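Baculoviral IAP repeat-containing protein 2 (Homo sapiens, PDB 3M1D) probably acts as an inhibitor of apoptosis in TNF-receptor signalling, its zinc-binding BIR1 domain being linked to recruitment by TRAF2. Local coordinates at residues 20-25 against 45-50; 67-72 against 76-81. All coordinates share one frame; numbering follows the deposited sequence.

In the fold
Interactions 1 and 2 follow one another along the chain, on opposite sides of its centre and about 18 Å apart between centres, yet the second segment of the first reaches the metal of the second. Strand 47-49 brings V47 obliquely against the ring of F22 and, two residues on, delivers C49 to the zinc ion. Helix 65-72 supplies H69, C76 stands at the N-cap of helix 77-83, and C52 completes the site of three cysteines and one histidine. At the metal, C49 SG lies 3.2 Å from H69 CE1 and 3.9 Å from C76 SG. Beside it, F50 CZ packs 3.5 Å from F78 CD1, the two rings meeting edge-to-face, so an aromatic pair joins the contacts next to the zinc.

Interaction 1: residues 20-25 against 45-50; sequences STFPAG and DKVKCF. With ZN (zinc ion), chain C.
The backbone of 20-25, which follows helix 9-17, has no regular structure, whereas 45-50 runs from non-regular chain into the extended strand 47-49; the two touch where F22 meets D45 and V47. This is the BIR fold, in which 47-49 is the middle strand of a small antiparallel sheet and the segment leading to helix 30-35 packs against the strand's entrance. F22 holds CG anti to its backbone nitrogen (chi1 -156°), and this rotation carries the far end of the ring across to the other segment. There CE1 comes within 3.8 Å of D45 CA, while CZ lies 4.0 Å from D45 CB. Contact with D45 therefore falls on its backbone and CB, approached obliquely. The carboxylate leads away from the phenyl and is turned about 23° from its plane; its two oxygens accept from different backbone amides, OD1 from N58 N and OD2 from W59 N, which should fix its rotation. One methyl of V47 adds an apolar touch, with F22 CE1 4.1 Å from V47 CG1, again oblique to the ring. Two further aromatic residues, Y19 and Y40, meet F22 edge-to-face, and L33 of helix 30-35 also touches it, so the phenyl belongs to a buried cluster joining helix, loop and sheet. Farther along the strand the chain enters the metal site seen in this structure, where C49 SG binds the zinc ion at 2.4 Å.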
loop_
_atom_site.group_PDB
_atom_site.type_symbol
_atom_site.label_atom_id
_atom_site.label_comp_id
_atom_site.label_asym_id
_atom_site.label_seq_id
_atom_site.Cartn_x
_atom_site.Cartn_y
_atom_site.Cartn_z
ATOM N N SER A 20 8.437 0.632 -9.462
ATOM C CA SER A 20 9.603 0.974 -10.282
ATOM C C SER A 20 9.584 2.442 -10.740
ATOM O O SER A 20 10.636 3.078 -10.860
ATOM C CB SER A 20 9.740 0.020 -11.475
ATOM O OG SER A 20 8.594 0.069 -12.316
ATOM N N THR A 21 8.386 2.976 -10.963
ATOM C CA THR A 21 8.212 4.362 -11.393
ATOM C C THR A 21 7.775 5.303 -10.267
ATOM O O THR A 21 7.497 6.474 -10.517
ATOM C CB THR A 21 7.156 4.469 -12.518
ATOM O OG1 THR A 21 5.983 3.735 -12.141
ATOM C CG2 THR A 21 7.696 3.914 -13.849
ATOM N N PHE A 22 7.693 4.796 -9.039
ATOM C CA PHE A 22 7.276 5.620 -7.898
ATOM C C PHE A 22 8.177 6.859 -7.824
ATOM O O PHE A 22 9.387 6.752 -8.012
ATOM C CB PHE A 22 7.358 4.804 -6.601
ATOM C CG PHE A 22 6.451 5.303 -5.490
ATOM C CD1 PHE A 22 5.077 5.407 -5.681
ATOM C CD2 PHE A 22 6.972 5.635 -4.245
ATOM C CE1 PHE A 22 4.242 5.844 -4.653
ATOM C CE2 PHE A 22 6.141 6.078 -3.217
ATOM C CZ PHE A 22 4.777 6.178 -3.423
ATOM N N PRO A 23 7.594 8.044 -7.570
ATOM C CA PRO A 23 8.417 9.266 -7.526
ATOM C C PRO A 23 9.431 9.252 -6.386
ATOM O O PRO A 23 9.161 8.734 -5.304
ATOM C CB PRO A 23 7.393 10.379 -7.302
ATOM C CG PRO A 23 6.079 9.790 -7.699
ATOM C CD PRO A 23 6.166 8.337 -7.371
ATOM N N ALA A 24 10.585 9.856 -6.639
ATOM C CA ALA A 24 11.735 9.821 -5.731
ATOM C C ALA A 24 11.520 10.371 -4.322
ATOM O O ALA A 24 12.028 9.811 -3.348
ATOM C CB ALA A 24 12.901 10.537 -6.374
ATOM N N GLY A 25 10.801 11.475 -4.201
ATOM C CA GLY A 25 10.761 12.165 -2.922
ATOM C C GLY A 25 9.698 11.745 -1.916
ATOM O O GLY A 25 9.541 12.395 -0.883
ATOM N N ASP A 45 1.699 9.989 -6.099
ATOM C CA ASP A 45 2.115 8.983 -5.120
ATOM C C ASP A 45 0.907 8.162 -4.663
ATOM O O ASP A 45 0.877 7.643 -3.552
ATOM C CB ASP A 45 2.823 9.628 -3.926
ATOM C CG ASP A 45 1.908 10.533 -3.110
ATOM O OD1 ASP A 45 0.842 10.949 -3.612
ATOM O OD2 ASP A 45 2.269 10.838 -1.959
ATOM N N LYS A 46 -0.072 8.039 -5.548
ATOM C CA LYS A 46 -1.331 7.375 -5.231
ATOM C C LYS A 46 -1.216 5.878 -5.373
ATOM O O LYS A 46 -0.774 5.369 -6.399
ATOM C CB LYS A 46 -2.459 7.889 -6.132
ATOM C CG LYS A 46 -3.828 7.334 -5.754
ATOM C CD LYS A 46 -4.947 8.032 -6.502
ATOM C CE LYS A 46 -4.839 7.786 -7.998
ATOM N NZ LYS A 46 -5.977 8.422 -8.714
ATOM N N VAL A 47 -1.629 5.174 -4.333
ATOM C CA VAL A 47 -1.527 3.736 -4.304
ATOM C C VAL A 47 -2.914 3.150 -4.018
ATOM O O VAL A 47 -3.803 3.846 -3.542
ATOM C CB VAL A 47 -0.511 3.292 -3.227
ATOM C CG1 VAL A 47 0.857 3.900 -3.520
ATOM C CG2 VAL A 47 -0.989 3.734 -1.851
ATOM N N LYS A 48 -3.091 1.865 -4.302
ATOM C CA LYS A 48 -4.398 1.243 -4.226
ATOM C C LYS A 48 -4.248 -0.148 -3.612
ATOM O O LYS A 48 -3.306 -0.867 -3.930
ATOM C CB LYS A 48 -4.983 1.179 -5.646
ATOM C CG LYS A 48 -6.446 0.772 -5.775
ATOM C CD LYS A 48 -6.927 1.034 -7.219
ATOM C CE LYS A 48 -8.256 0.361 -7.529
ATOM N NZ LYS A 48 -8.452 0.186 -9.008
ATOM N N CYS A 49 -5.153 -0.524 -2.708
ATOM C CA CYS A 49 -5.096 -1.868 -2.135
ATOM C C CYS A 49 -5.548 -2.899 -3.154
ATOM O O CYS A 49 -6.590 -2.737 -3.797
ATOM C CB CYS A 49 -5.959 -1.987 -0.880
ATOM S SG CYS A 49 -5.940 -3.662 -0.185
ATOM N N PHE A 50 -4.750 -3.947 -3.313
ATOM C CA PHE A 50 -5.067 -5.020 -4.243
ATOM C C PHE A 50 -6.322 -5.777 -3.810
ATOM O O PHE A 50 -6.982 -6.414 -4.631
ATOM C CB PHE A 50 -3.877 -5.988 -4.389
ATOM C CG PHE A 50 -3.741 -6.979 -3.255
ATOM C CD1 PHE A 50 -3.746 -8.342 -3.510
ATOM C CD2 PHE A 50 -3.578 -6.549 -1.947
ATOM C CE1 PHE A 50 -3.611 -9.266 -2.477
ATOM C CE2 PHE A 50 -3.428 -7.458 -0.912
ATOM C CZ PHE A 50 -3.459 -8.825 -1.182
HETATM ZN ZN ZN C . -7.552 -3.306 1.488
#

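Interaction 2: residues 67-72 against 76-81; sequences QKHKQL and CSFIQN. With ZN (zinc ion), chain C.
H69 and I79 meet with the isoleucine laid over one face of the imidazole: I79 CB stands 3.8 Å from the ring centroid, only 6° off the normal, a CH-pi contact. The side chains run past one another antiparallel, with I79 CD1 3.4 Å from H69 ND1. ND1 itself donates to the backbone oxygen of A36, so the ring is held by a hydrogen bond on one nitrogen and by the metal on the other, H69 NE2 binding the zinc ion at 2.2 Å. Here lies half of the zinc site of the BIR domain, built from three cysteines and one histidine, with C76 SG binding the zinc ion at 2.3 Å and C49 and C52 completing the site. C76 is also the N-cap of the following helix, its SG accepting from I79 N in an almost straight bond (175°), and one sulfur thus serves both metal and helix start. The short helical segments 67-72 and 77-81 cross at -119°. On the solvent side K70 meets I79 at about a right angle through aliphatic carbons, K70 CG lying 3.8 Å from I79 CG1, before its chain bends away.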
loop_
_atom_site.group_PDB
_atom_site.type_symbol
_atom_site.label_atom_id
_atom_site.label_comp_id
_atom_site.label_asym_id
_atom_site.label_seq_id
_atom_site.Cartn_x
_atom_site.Cartn_y
_atom_site.Cartn_z
ATOM N N GLN A 67 -1.662 1.286 9.272
ATOM C CA GLN A 67 -2.611 2.002 10.127
ATOM C C GLN A 67 -3.653 2.756 9.328
ATOM O O GLN A 67 -4.833 2.733 9.667
ATOM C CB GLN A 67 -1.907 3.013 11.035
ATOM C CG GLN A 67 -1.434 2.458 12.356
ATOM C CD GLN A 67 -1.063 3.557 13.337
ATOM O OE1 GLN A 67 -1.350 4.737 13.110
ATOM N NE2 GLN A 67 -0.436 3.172 14.442
ATOM N N LYS A 68 -3.216 3.476 8.299
ATOM C CA LYS A 68 -4.178 4.209 7.484
ATOM C C LYS A 68 -5.185 3.219 6.913
ATOM O O LYS A 68 -6.383 3.470 6.905
ATOM C CB LYS A 68 -3.489 4.975 6.344
ATOM C CG LYS A 68 -2.919 6.323 6.768
ATOM C CD LYS A 68 -2.677 7.220 5.556
ATOM C CE LYS A 68 -2.227 8.622 5.958
ATOM N NZ LYS A 68 -2.019 9.495 4.745
ATOM N N HIS A 69 -4.671 2.086 6.459
ATOM C CA HIS A 69 -5.478 1.042 5.840
ATOM C C HIS A 69 -6.531 0.491 6.811
ATOM O O HIS A 69 -7.715 0.418 6.475
ATOM C CB HIS A 69 -4.549 -0.080 5.386
ATOM C CG HIS A 69 -5.136 -0.976 4.346
ATOM N ND1 HIS A 69 -4.360 -1.782 3.541
ATOM C CD2 HIS A 69 -6.419 -1.191 3.972
ATOM C CE1 HIS A 69 -5.139 -2.457 2.717
ATOM N NE2 HIS A 69 -6.391 -2.114 2.954
ATOM N N LYS A 70 -6.085 0.087 7.999
ATOM C CA LYS A 70 -6.960 -0.431 9.057
ATOM C C LYS A 70 -8.038 0.563 9.449
ATOM O O LYS A 70 -9.176 0.177 9.698
ATOM C CB LYS A 70 -6.154 -0.753 10.327
ATOM C CG LYS A 70 -5.543 -2.131 10.377
ATOM C CD LYS A 70 -4.365 -2.176 11.357
ATOM C CE LYS A 70 -4.741 -1.684 12.754
ATOM N NZ LYS A 70 -3.706 -2.041 13.792
ATOM N N GLN A 71 -7.650 1.837 9.542
ATOM C CA GLN A 71 -8.523 2.913 10.000
ATOM C C GLN A 71 -9.587 3.278 8.982
ATOM O O GLN A 71 -10.734 3.549 9.339
ATOM C CB GLN A 71 -7.706 4.180 10.299
ATOM C CG GLN A 71 -7.112 4.238 11.695
ATOM C CD GLN A 71 -5.995 5.264 11.837
ATOM O OE1 GLN A 71 -5.252 5.236 12.818
ATOM N NE2 GLN A 71 -5.867 6.171 10.861
ATOM N N LEU A 72 -9.197 3.317 7.716
ATOM C CA LEU A 72 -10.094 3.824 6.690
ATOM C C LEU A 72 -11.018 2.754 6.164
ATOM O O LEU A 72 -12.205 3.016 5.941
ATOM C CB LEU A 72 -9.311 4.458 5.541
ATOM C CG LEU A 72 -8.536 5.709 5.947
ATOM C CD1 LEU A 72 -7.398 5.967 4.960
ATOM C CD2 LEU A 72 -9.466 6.901 6.021
ATOM N N CYS A 76 -11.599 -4.766 4.788
ATOM C CA CYS A 76 -10.667 -5.439 3.885
ATOM C C CYS A 76 -10.147 -6.725 4.510
ATOM O O CYS A 76 -9.489 -6.685 5.551
ATOM C CB CYS A 76 -9.485 -4.518 3.564
ATOM S SG CYS A 76 -8.195 -5.288 2.563
ATOM N N SER A 77 -10.429 -7.861 3.873
ATOM C CA SER A 77 -9.974 -9.155 4.382
ATOM C C SER A 77 -8.457 -9.211 4.495
ATOM O O SER A 77 -7.920 -9.811 5.424
ATOM C CB SER A 77 -10.443 -10.305 3.481
ATOM O OG SER A 77 -11.848 -10.372 3.433
ATOM N N PHE A 78 -7.755 -8.617 3.537
ATOM C CA PHE A 78 -6.305 -8.656 3.601
ATOM C C PHE A 78 -5.799 -7.939 4.858
ATOM O O PHE A 78 -5.076 -8.524 5.663
ATOM C CB PHE A 78 -5.656 -8.051 2.356
ATOM C CG PHE A 78 -4.171 -7.880 2.488
ATOM C CD1 PHE A 78 -3.315 -8.950 2.271
ATOM C CD2 PHE A 78 -3.630 -6.662 2.866
ATOM C CE1 PHE A 78 -1.937 -8.806 2.405
ATOM C CE2 PHE A 78 -2.254 -6.511 3.004
ATOM C CZ PHE A 78 -1.409 -7.586 2.776
ATOM N N ILE A 79 -6.174 -6.675 5.025
ATOM C CA ILE A 79 -5.694 -5.917 6.177
ATOM C C ILE A 79 -6.089 -6.589 7.504
ATOM O O ILE A 79 -5.338 -6.515 8.472
ATOM C CB ILE A 79 -6.115 -4.417 6.151
ATOM C CG1 ILE A 79 -5.091 -3.564 6.915
ATOM C CG2 ILE A 79 -7.504 -4.215 6.735
ATOM C CD1 ILE A 79 -3.665 -3.642 6.349
ATOM N N GLN A 80 -7.241 -7.266 7.539
ATOM C CA GLN A 80 -7.671 -7.977 8.747
ATOM C C GLN A 80 -6.760 -9.164 9.042
ATOM O O GLN A 80 -6.402 -9.420 10.192
ATOM C CB GLN A 80 -9.109 -8.480 8.610
ATOM C CG GLN A 80 -10.192 -7.431 8.757
ATOM C CD GLN A 80 -11.574 -7.999 8.427
ATOM O OE1 GLN A 80 -12.596 -7.306 8.523
ATOM N NE2 GLN A 80 -11.607 -9.267 8.043
ATOM N N ASN A 81 -6.392 -9.895 7.997
ATOM C CA ASN A 81 -5.566 -11.079 8.169
ATOM C C ASN A 81 -4.101 -10.734 8.399
ATOM O O ASN A 81 -3.369 -11.467 9.063
ATOM C CB ASN A 81 -5.719 -12.010 6.967
ATOM C CG ASN A 81 -7.096 -12.652 6.907
ATOM O OD1 ASN A 81 -7.778 -12.777 7.927
ATOM N ND2 ASN A 81 -7.512 -13.060 5.709
HETATM ZN ZN ZN C . -7.552 -3.306 1.488
#